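Local coordinates for bifunctional cytochrome P450/NADPH--P450 reductase (Deinococcus aerius, PDB 7F3H), which probably hydroxylates organic substrates at a heme iron, using electrons passed from NADPH through a fused reductase domain, at residues 122-125 with 126-130; 142-145 with 146-150; 268-271 with 272-275; 315-318 with 319-322. All blocks are in the same frame, centred on the assembly; numbering follows the deposited sequence.

Interaction 1. Residues 122-125 with 126-130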
loop_
_atom_site.group_PDB
_atom_site.type_symbol
_atom_site.label_atom_id
_atom_site.label_comp_id
_atom_site.label_asym_id
_atom_site.label_seq_id
_atom_site.Cartn_x
_atom_site.Cartn_y
_atom_site.Cartn_z
ATOM N N GLN A 122 0.674 -5.640 19.828
ATOM C CA GLN A 122 1.146 -6.520 18.763
ATOM C C GLN A 122 2.078 -5.771 17.817
ATOM O O GLN A 122 3.197 -6.223 17.546
ATOM C CB GLN A 122 -0.045 -7.120 18.014
ATOM C CG GLN A 122 -1.055 -7.801 18.948
ATOM C CD GLN A 122 -2.498 -7.576 18.518
ATOM O OE1 GLN A 122 -2.777 -7.260 17.355
ATOM N NE2 GLN A 122 -3.422 -7.689 19.471
ATOM N N MET A 123 1.667 -4.589 17.355
ATOM C CA MET A 123 2.565 -3.778 16.541
ATOM C C MET A 123 3.873 -3.541 17.287
ATOM O O MET A 123 4.976 -3.700 16.732
ATOM C CB MET A 123 1.903 -2.454 16.170
ATOM C CG MET A 123 0.551 -2.590 15.469
ATOM S SD MET A 123 -0.183 -0.931 15.325
ATOM C CE MET A 123 -1.227 -1.087 13.878
ATOM N N LEU A 124 3.769 -3.182 18.570
ATOM C CA LEU A 124 4.978 -2.895 19.328
ATOM C C LEU A 124 5.855 -4.131 19.420
ATOM O O LEU A 124 7.084 -4.050 19.251
ATOM C CB LEU A 124 4.617 -2.358 20.713
ATOM C CG LEU A 124 5.706 -2.014 21.735
ATOM C CD1 LEU A 124 6.530 -0.749 21.377
ATOM C CD2 LEU A 124 5.017 -1.847 23.087
ATOM N N GLU A 125 5.244 -5.301 19.589
ATOM C CA GLU A 125 6.066 -6.495 19.720
ATOM C C GLU A 125 6.947 -6.637 18.496
ATOM O O GLU A 125 8.148 -6.924 18.604
ATOM C CB GLU A 125 5.202 -7.737 19.919
ATOM C CG GLU A 125 6.012 -9.051 20.054
ATOM C CD GLU A 125 5.100 -10.284 20.095
ATOM O OE1 GLU A 125 4.075 -10.265 20.833
ATOM O OE2 GLU A 125 5.392 -11.262 19.367
ATOM N N VAL A 126 6.359 -6.426 17.313
ATOM C CA VAL A 126 7.137 -6.608 16.102
ATOM C C VAL A 126 8.148 -5.471 15.953
ATOM O O VAL A 126 9.331 -5.713 15.676
ATOM C CB VAL A 126 6.207 -6.745 14.883
ATOM C CG1 VAL A 126 7.027 -6.913 13.645
ATOM C CG2 VAL A 126 5.263 -7.949 15.045
ATOM N N ALA A 127 7.717 -4.224 16.209
ATOM C CA ALA A 127 8.605 -3.081 16.020
ATOM C C ALA A 127 9.871 -3.234 16.865
ATOM O O ALA A 127 10.999 -3.052 16.365
ATOM C CB ALA A 127 7.856 -1.782 16.336
ATOM N N GLN A 128 9.705 -3.653 18.128
ATOM C CA GLN A 128 10.848 -3.872 19.014
ATOM C C GLN A 128 11.800 -4.919 18.433
ATOM O O GLN A 128 13.025 -4.738 18.467
ATOM C CB GLN A 128 10.342 -4.274 20.411
ATOM C CG GLN A 128 9.751 -3.090 21.199
ATOM C CD GLN A 128 9.121 -3.487 22.520
ATOM O OE1 GLN A 128 8.521 -4.560 22.653
ATOM N NE2 GLN A 128 9.233 -2.611 23.509
ATOM N N ALA A 129 11.254 -5.970 17.813
ATOM C CA ALA A 129 12.106 -6.983 17.191
ATOM C C ALA A 129 12.936 -6.395 16.052
ATOM O O ALA A 129 14.142 -6.678 15.946
ATOM C CB ALA A 129 11.262 -8.152 16.704
ATOM N N LEU A 130 12.326 -5.527 15.228
ATOM C CA LEU A 130 13.086 -4.797 14.211
ATOM C C LEU A 130 14.236 -4.052 14.854
ATOM O O LEU A 130 15.397 -4.232 14.479
ATOM C CB LEU A 130 12.185 -3.803 13.473
ATOM C CG LEU A 130 12.861 -2.724 12.609
ATOM C CD1 LEU A 130 13.223 -3.231 11.237
ATOM C CD2 LEU A 130 11.950 -1.589 12.450
#
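The carbonyls of M123 and L124 accept the amides four residues on in a regular alpha-helical pattern, A127 N lying 2.8 Å from M123 O and Q128 N 2.9 Å from L124 O, the second bond almost straight at 175°. This turn belongs to helix 113-137, by its place in the chain probably the D helix of the cytochrome P450 fold. The flanking bonds are longer: V126 N is 3.2 Å from Q122 O, and the bond from A129 N to E125 O is weak.

The side-chain contact proper is between L124 and Q128, which cross at an angle on the more open side of the helix. With CG anti to the backbone N (chi1 178°), L124 sends its branch forward along the helix, and CG comes to 3.8 Å from Q128 CD, nearly as close to that amide's oxygen and nitrogen. L124 CD1 lies against the same amide, 3.9 Å from Q128 NE2, a van der Waals contact. The stem of Q128 lies close to the backbone of the preceding turn, its CG 3.4 Å from L124 O. E125 turns its carboxylate to a salt bridge with R164, while Q122 OE1 is hydrogen-bonded to S159 OG.

On the buried flank V126 packs on L151, D154 and T155 of helix 144-161, whereas M123 and A127 meet helix 408-425 through F410, T413 and L421. Within the turn itself, V126 CG2 sits beside the backbone N and rests 3.7 Å from Q122 O, and the methyl CB of A127 lies 3.5 Å from M123 O.

Interaction 2. Residues 142-145 with 146-150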
loop_
_atom_site.group_PDB
_atom_site.type_symbol
_atom_site.label_atom_id
_atom_site.label_comp_id
_atom_site.label_asym_id
_atom_site.label_seq_id
_atom_site.Cartn_x
_atom_site.Cartn_y
_atom_site.Cartn_z
ATOM N N VAL A 142 21.918 -2.149 6.542
ATOM C CA VAL A 142 20.501 -2.417 6.697
ATOM C C VAL A 142 19.855 -2.465 5.316
ATOM O O VAL A 142 20.061 -1.560 4.497
ATOM C CB VAL A 142 19.860 -1.352 7.593
ATOM C CG1 VAL A 142 18.340 -1.288 7.363
ATOM C CG2 VAL A 142 20.195 -1.669 9.038
ATOM N N ARG A 143 19.157 -3.573 5.019
ATOM C CA ARG A 143 18.390 -3.737 3.784
ATOM C C ARG A 143 16.971 -3.234 4.050
ATOM O O ARG A 143 16.115 -3.961 4.577
ATOM C CB ARG A 143 18.427 -5.195 3.328
ATOM C CG ARG A 143 19.872 -5.719 3.172
ATOM C CD ARG A 143 19.983 -7.030 2.426
ATOM N NE ARG A 143 20.373 -6.828 1.030
ATOM C CZ ARG A 143 19.641 -7.219 -0.018
ATOM N NH1 ARG A 143 18.472 -7.844 0.171
ATOM N NH2 ARG A 143 20.073 -6.994 -1.259
ATOM N N VAL A 144 16.712 -1.985 3.662
ATOM C CA VAL A 144 15.562 -1.265 4.202
ATOM C C VAL A 144 14.258 -1.907 3.739
ATOM O O VAL A 144 13.409 -2.284 4.556
ATOM C CB VAL A 144 15.646 0.220 3.827
ATOM C CG1 VAL A 144 14.362 0.924 4.210
ATOM C CG2 VAL A 144 16.872 0.881 4.512
ATOM N N ALA A 145 14.080 -2.038 2.420
ATOM C CA ALA A 145 12.887 -2.674 1.884
ATOM C C ALA A 145 12.672 -4.039 2.523
ATOM O O ALA A 145 11.553 -4.387 2.933
ATOM C CB ALA A 145 13.025 -2.813 0.368
ATOM N N ASP A 146 13.758 -4.806 2.654
ATOM C CA ASP A 146 13.669 -6.172 3.158
ATOM C C ASP A 146 13.192 -6.209 4.613
ATOM O O ASP A 146 12.221 -6.912 4.945
ATOM C CB ASP A 146 15.038 -6.833 2.984
ATOM C CG ASP A 146 15.143 -8.153 3.697
ATOM O OD1 ASP A 146 14.472 -9.130 3.261
ATOM O OD2 ASP A 146 15.902 -8.195 4.708
ATOM N N ASP A 147 13.809 -5.400 5.481
ATOM C CA ASP A 147 13.431 -5.390 6.884
ATOM C C ASP A 147 12.062 -4.753 7.116
ATOM O O ASP A 147 11.358 -5.146 8.052
ATOM C CB ASP A 147 14.500 -4.685 7.688
ATOM C CG ASP A 147 15.645 -5.590 8.028
ATOM O OD1 ASP A 147 15.533 -6.813 7.788
ATOM O OD2 ASP A 147 16.653 -5.080 8.534
ATOM N N MET A 148 11.648 -3.794 6.266
ATOM C CA MET A 148 10.291 -3.256 6.368
ATOM C C MET A 148 9.244 -4.312 5.988
ATOM O O MET A 148 8.187 -4.399 6.627
ATOM C CB MET A 148 10.148 -2.009 5.480
ATOM C CG MET A 148 10.979 -0.809 5.917
ATOM S SD MET A 148 10.810 -0.371 7.681
ATOM C CE MET A 148 12.430 -0.694 8.321
ATOM N N THR A 149 9.514 -5.111 4.944
ATOM C CA THR A 149 8.640 -6.238 4.609
ATOM C C THR A 149 8.544 -7.247 5.731
ATOM O O THR A 149 7.452 -7.750 6.020
ATOM C CB THR A 149 9.104 -6.908 3.319
ATOM O OG1 THR A 149 8.851 -6.038 2.207
ATOM C CG2 THR A 149 8.575 -8.336 3.152
ATOM N N ARG A 150 9.670 -7.573 6.362
ATOM C CA ARG A 150 9.591 -8.372 7.578
ATOM C C ARG A 150 8.667 -7.720 8.608
ATOM O O ARG A 150 7.735 -8.367 9.123
ATOM C CB ARG A 150 10.981 -8.568 8.166
ATOM C CG ARG A 150 11.900 -9.393 7.309
ATOM C CD ARG A 150 13.174 -9.693 8.066
ATOM N NE ARG A 150 13.790 -10.896 7.535
ATOM C CZ ARG A 150 14.791 -10.860 6.668
ATOM N NH1 ARG A 150 15.265 -9.686 6.279
ATOM N NH2 ARG A 150 15.331 -11.977 6.205
HETATM O O HOH W 1 18.932 -5.562 7.107
#
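R143 and D147 meet first through the backbone: D147 N bonds to R143 O at 2.9 Å and 169°, closing the first turn of the helix for which R143 is the N-cap residue. M148 N to V144 O and T149 N to A145 O carry the same pattern on.

A water adds a second link between R143 and D147. It accepts from R143 N at 2.9 Å and donates to D147 OD2 at 2.7 Å, tying the last strand residue to a carboxylate one turn into the helix. The other oxygen of D147, OD1, forms a salt bridge with K133, and W134 NE1 also bonds to OD2, which suggests that its buried charge is well compensated.

Apolar contact comes from V144 and M148, which run alongside each other in the same direction. With CG beside its own backbone N (chi1 -66°), M148 sets that atom 4.2 Å from V144 CG1. On the outer side, R143 CB passes D146 CB at 3.8 Å.

The whole forms a strand-to-helix junction: V142 pairs with L451 of strand 450-455, while M148 wedges between L130 and W134 of helix 113-137 and S273 and L276 of helix 254-285.

Interaction 3. Residues 268-271 with 272-275. With HEM (protoporphyrin IX containing Fe), chain E.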
loop_
_atom_site.group_PDB
_atom_site.type_symbol
_atom_site.label_atom_id
_atom_site.label_comp_id
_atom_site.label_asym_id
_atom_site.label_seq_id
_atom_site.Cartn_x
_atom_site.Cartn_y
_atom_site.Cartn_z
ATOM N N GLY A 268 -1.610 -5.553 2.570
ATOM C CA GLY A 268 -1.043 -4.825 3.671
ATOM C C GLY A 268 0.467 -4.788 3.708
ATOM O O GLY A 268 1.009 -3.856 4.308
ATOM N N HIS A 269 1.181 -5.732 3.088
ATOM C CA HIS A 269 2.582 -5.683 3.485
ATOM C C HIS A 269 3.417 -4.784 2.570
ATOM O O HIS A 269 4.221 -3.998 3.074
ATOM C CB HIS A 269 3.205 -7.077 3.630
ATOM C CG HIS A 269 3.709 -7.683 2.362
ATOM N ND1 HIS A 269 2.885 -8.295 1.434
ATOM C CD2 HIS A 269 4.976 -7.806 1.892
ATOM C CE1 HIS A 269 3.629 -8.765 0.444
ATOM N NE2 HIS A 269 4.897 -8.477 0.699
ATOM N N GLU A 270 3.269 -4.874 1.240
ATOM C CA GLU A 270 4.152 -4.090 0.391
ATOM C C GLU A 270 3.687 -2.642 0.238
ATOM O O GLU A 270 4.535 -1.762 0.060
ATOM C CB GLU A 270 4.293 -4.750 -0.979
ATOM C CG GLU A 270 5.541 -5.623 -1.062
ATOM C CD GLU A 270 5.804 -6.184 -2.448
ATOM O OE1 GLU A 270 7.003 -6.346 -2.785
ATOM O OE2 GLU A 270 4.820 -6.469 -3.188
ATOM N N THR A 271 2.399 -2.351 0.445
ATOM C CA THR A 271 1.973 -0.959 0.562
ATOM C C THR A 271 2.644 -0.287 1.759
ATOM O O THR A 271 3.274 0.762 1.625
ATOM C CB THR A 271 0.451 -0.871 0.712
ATOM O OG1 THR A 271 0.003 -1.829 1.685
ATOM C CG2 THR A 271 -0.238 -1.093 -0.595
ATOM N N THR A 272 2.509 -0.894 2.940
ATOM C CA THR A 272 3.026 -0.326 4.177
ATOM C C THR A 272 4.545 -0.333 4.219
ATOM O O THR A 272 5.160 0.669 4.603
ATOM C CB THR A 272 2.447 -1.111 5.332
ATOM O OG1 THR A 272 1.032 -1.224 5.092
ATOM C CG2 THR A 272 2.724 -0.424 6.664
ATOM N N SER A 273 5.186 -1.447 3.827
ATOM C CA SER A 273 6.641 -1.445 3.808
ATOM C C SER A 273 7.147 -0.441 2.779
ATOM O O SER A 273 8.156 0.227 3.016
ATOM C CB SER A 273 7.207 -2.850 3.540
ATOM O OG SER A 273 6.910 -3.265 2.225
ATOM N N GLY A 274 6.475 -0.329 1.625
ATOM C CA GLY A 274 6.822 0.713 0.680
ATOM C C GLY A 274 6.761 2.100 1.288
ATOM O O GLY A 274 7.698 2.898 1.148
ATOM N N LEU A 275 5.639 2.417 1.956
ATOM C CA LEU A 275 5.510 3.723 2.593
ATOM C C LEU A 275 6.689 3.967 3.527
ATOM O O LEU A 275 7.261 5.067 3.544
ATOM C CB LEU A 275 4.173 3.837 3.335
ATOM C CG LEU A 275 4.012 5.036 4.290
ATOM C CD1 LEU A 275 4.412 6.338 3.616
ATOM C CD2 LEU A 275 2.584 5.172 4.893
HETATM C CHA HEM E . -7.624 -1.084 -0.500
HETATM C CHB HEM E . -6.123 -3.564 3.401
HETATM C CHC HEM E . -2.252 -0.624 3.754
HETATM C CHD HEM E . -3.605 1.654 -0.307
HETATM C C1A HEM E . -7.555 -1.998 0.523
HETATM C C2A HEM E . -8.482 -3.088 0.736
HETATM C C3A HEM E . -8.105 -3.764 1.833
HETATM C C4A HEM E . -6.867 -3.165 2.307
HETATM C CMA HEM E . -8.817 -5.001 2.441
HETATM C CAA HEM E . -9.745 -3.316 -0.110
HETATM C CBA HEM E . -10.899 -2.590 0.590
HETATM C CGA HEM E . -12.238 -2.811 -0.116
HETATM O O1A HEM E . -13.217 -3.106 0.622
HETATM O O2A HEM E . -12.363 -2.816 -1.378
HETATM C C1B HEM E . -4.970 -2.971 3.872
HETATM C C2B HEM E . -4.225 -3.351 5.067
HETATM C C3B HEM E . -3.190 -2.499 5.178
HETATM C C4B HEM E . -3.208 -1.614 4.028
HETATM C CMB HEM E . -4.654 -4.471 6.036
HETATM C CAB HEM E . -2.024 -2.451 6.191
HETATM C CBB HEM E . -1.788 -3.374 7.127
HETATM C C1C HEM E . -2.262 0.249 2.678
HETATM C C2C HEM E . -1.312 1.338 2.411
HETATM C C3C HEM E . -1.729 1.918 1.270
HETATM C C4C HEM E . -2.926 1.276 0.820
HETATM C CMC HEM E . -0.062 1.684 3.273
HETATM C CAC HEM E . -1.187 3.096 0.475
HETATM C CBC HEM E . -0.125 3.785 0.870
HETATM C C1D HEM E . -4.805 1.111 -0.719
HETATM C C2D HEM E . -5.541 1.477 -1.927
HETATM C C3D HEM E . -6.637 0.719 -1.954
HETATM C C4D HEM E . -6.646 -0.161 -0.802
HETATM C CMD HEM E . -5.152 2.549 -2.978
HETATM C CAD HEM E . -7.686 0.774 -3.049
HETATM C CBD HEM E . -7.169 -0.195 -4.079
HETATM C CGD HEM E . -8.007 -0.171 -5.312
HETATM O O1D HEM E . -7.886 -1.178 -6.052
HETATM O O2D HEM E . -8.772 0.820 -5.551
HETATM N NA HEM E . -6.571 -2.099 1.482
HETATM N NB HEM E . -4.334 -1.909 3.275
HETATM N NC HEM E . -3.219 0.239 1.672
HETATM N ND HEM E . -5.511 0.115 -0.062
HETATM FE FE HEM E . -4.985 -0.809 1.615
#
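T272 reaches back one turn to G268, its hydroxyl OG1 donating to G268 O at 2.7 Å, in the heme-lining stretch of helix 254-285, which corresponds to the long distal I-helix of the P450 fold. The helix is kinked here, the amides of E270 and T271 lacking their bonds to the turn before, and side-chain hydroxyls take up carbonyls of the loosened turn. With OG1 beside the backbone N (chi1 -48°), T272 holds its oxygen off the end of that carbonyl, tilted 16° from its plane, and 3.5 Å from HEM CAB. A valine here would remove the hydroxyl and would probably leave G268 O without this donor and the kinked turn less firmly held.

T271 turns differently: its OG1 stands between its own N and carbonyl carbon (chi1 46°), bonds to A267 O and comes 3.2 Å from HEM C1C. It occupies the place of the conserved I-helix threonine that in related P450s is linked with oxygen activation.

S273 points to the side remote from the heme and grips one oxygen twice. Its N and OG, at 2.8 and 2.9 Å, approach H269 O from opposite faces of the carbonyl plane, and T152 OG1 supplies a further bond. The H269 imidazole, hydrogen-bonded through ND1 to L265 O, has E270 CB over the centre of one face. At the heme, G268 brings only backbone against the porphyrin, its CA 3.5 Å from HEM C3B.

Interaction 4. Residues 315-318 with 319-322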
loop_
_atom_site.group_PDB
_atom_site.type_symbol
_atom_site.label_atom_id
_atom_site.label_comp_id
_atom_site.label_asym_id
_atom_site.label_seq_id
_atom_site.Cartn_x
_atom_site.Cartn_y
_atom_site.Cartn_z
ATOM N N LEU A 315 1.711 12.239 18.611
ATOM C CA LEU A 315 2.653 12.646 17.576
ATOM C C LEU A 315 2.045 13.681 16.634
ATOM O O LEU A 315 0.849 13.647 16.338
ATOM C CB LEU A 315 3.068 11.449 16.748
ATOM C CG LEU A 315 3.909 10.361 17.380
ATOM C CD1 LEU A 315 3.982 9.277 16.340
ATOM C CD2 LEU A 315 5.273 10.878 17.750
ATOM N N ASP A 316 2.907 14.583 16.119
ATOM C CA ASP A 316 2.478 15.588 15.140
ATOM C C ASP A 316 3.362 15.624 13.893
ATOM O O ASP A 316 2.860 15.548 12.758
ATOM C CB ASP A 316 2.465 16.991 15.744
ATOM C CG ASP A 316 2.380 18.042 14.686
ATOM O OD1 ASP A 316 1.464 17.951 13.832
ATOM O OD2 ASP A 316 3.255 18.907 14.645
ATOM N N VAL A 317 4.680 15.749 14.102
ATOM C CA VAL A 317 5.616 15.796 12.984
ATOM C C VAL A 317 5.568 14.489 12.184
ATOM O O VAL A 317 5.417 14.498 10.958
ATOM C CB VAL A 317 7.041 16.074 13.507
ATOM C CG1 VAL A 317 8.085 15.900 12.396
ATOM C CG2 VAL A 317 7.117 17.465 14.124
ATOM N N ILE A 318 5.677 13.346 12.872
ATOM C CA ILE A 318 5.784 12.050 12.182
ATOM C C ILE A 318 4.537 11.739 11.345
ATOM O O ILE A 318 4.687 11.336 10.180
ATOM C CB ILE A 318 6.136 10.955 13.189
ATOM C CG1 ILE A 318 7.634 11.018 13.527
ATOM C CG2 ILE A 318 5.736 9.586 12.713
ATOM C CD1 ILE A 318 8.071 9.983 14.563
ATOM N N PRO A 319 3.300 11.885 11.865
ATOM C CA PRO A 319 2.128 11.785 10.985
ATOM C C PRO A 319 2.201 12.680 9.753
ATOM O O PRO A 319 1.840 12.249 8.652
ATOM C CB PRO A 319 0.969 12.196 11.909
ATOM C CG PRO A 319 1.429 11.887 13.264
ATOM C CD PRO A 319 2.901 12.125 13.269
ATOM N N ARG A 320 2.611 13.943 9.898
ATOM C CA ARG A 320 2.596 14.813 8.722
ATOM C C ARG A 320 3.681 14.413 7.728
ATOM O O ARG A 320 3.469 14.482 6.503
ATOM C CB ARG A 320 2.735 16.251 9.176
ATOM C CG ARG A 320 1.453 16.785 9.831
ATOM C CD ARG A 320 1.545 18.285 10.106
ATOM N NE ARG A 320 2.434 18.601 11.219
ATOM C CZ ARG A 320 3.506 19.399 11.154
ATOM N NH1 ARG A 320 3.864 19.982 10.002
ATOM N NH2 ARG A 320 4.223 19.626 12.258
ATOM N N ILE A 321 4.807 13.913 8.234
ATOM C CA ILE A 321 5.820 13.314 7.372
ATOM C C ILE A 321 5.205 12.221 6.524
ATOM O O ILE A 321 5.447 12.147 5.316
ATOM C CB ILE A 321 6.978 12.734 8.208
ATOM C CG1 ILE A 321 7.889 13.843 8.718
ATOM C CG2 ILE A 321 7.750 11.707 7.392
ATOM C CD1 ILE A 321 8.802 13.361 9.803
ATOM N N LEU A 322 4.430 11.337 7.164
ATOM C CA LEU A 322 3.865 10.205 6.436
ATOM C C LEU A 322 2.861 10.676 5.389
ATOM O O LEU A 322 2.874 10.185 4.249
ATOM C CB LEU A 322 3.232 9.202 7.404
ATOM C CG LEU A 322 4.188 8.298 8.208
ATOM C CD1 LEU A 322 3.423 7.418 9.216
ATOM C CD2 LEU A 322 5.018 7.394 7.294
#
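L315 leads into helix 317-329 by laying its CB against the proline ring of the first turn, 3.5 Å from P319 CD. Next, D316 occupies the N-cap position without capping by its side chain; instead E296 accepts the amides of D316, V317 and I318 with its carboxylate. R320 meets the D316 carboxylate through its NE and NH2 edge, one nitrogen to each oxygen: R320 NE lies 2.9 Å from D316 OD1, and R320 NH2 lies 2.7 Å from D316 OD2. Both oxygens are met on their syn sides, but the nitrogens stand clearly out of the carboxylate plane; with the two flat groups turned 25° apart, the pairing is twisted and not coplanar. A bend in the arginine chain (chi3 -73°) brings the guanidinium back over the helix start, and its remaining nitrogen NH1 binds D380 and the carbonyl of I379. A leucine in place of R320 would probably leave the carboxylates of D316 and D380 without their shared cation and I379 O without this donor.

V317 follows with CG1 3.7 Å from I321 CD1, while its carbonyl accepts I321 N at 2.9 Å. I318 then packs its CB on P319 CD, and I318 O receives L322 N at 3.0 Å. P319, in the first turn, has no amide hydrogen to give, and at this position the helix needs none. By its position in the chain this is the start of the P450 K helix, which carries the family's ExxR motif further along.

The four contacts follow in series along the chain, each within one helix or at its start, and all belong to the cytochrome P450 heme domain. Interactions 1 and 2, with centres 14 Å apart, touch where L130 CD1 packs on M148 CE at 3.9 Å, joining helices 113-137 and 144-161. Interaction 2 in turn meets interaction 3, 11 Å away between centres, through M148 and T149 against H269 and S273. From there L275 of helix 254-285 packs on L322 of interaction 4, whose centre is 17 Å away. Interactions 1 and 4 do not touch. This continuous packing sets the heme-lining helix 254-285 between helices 144-161 and 317-329 and probably helps to hold it in place beside the heme.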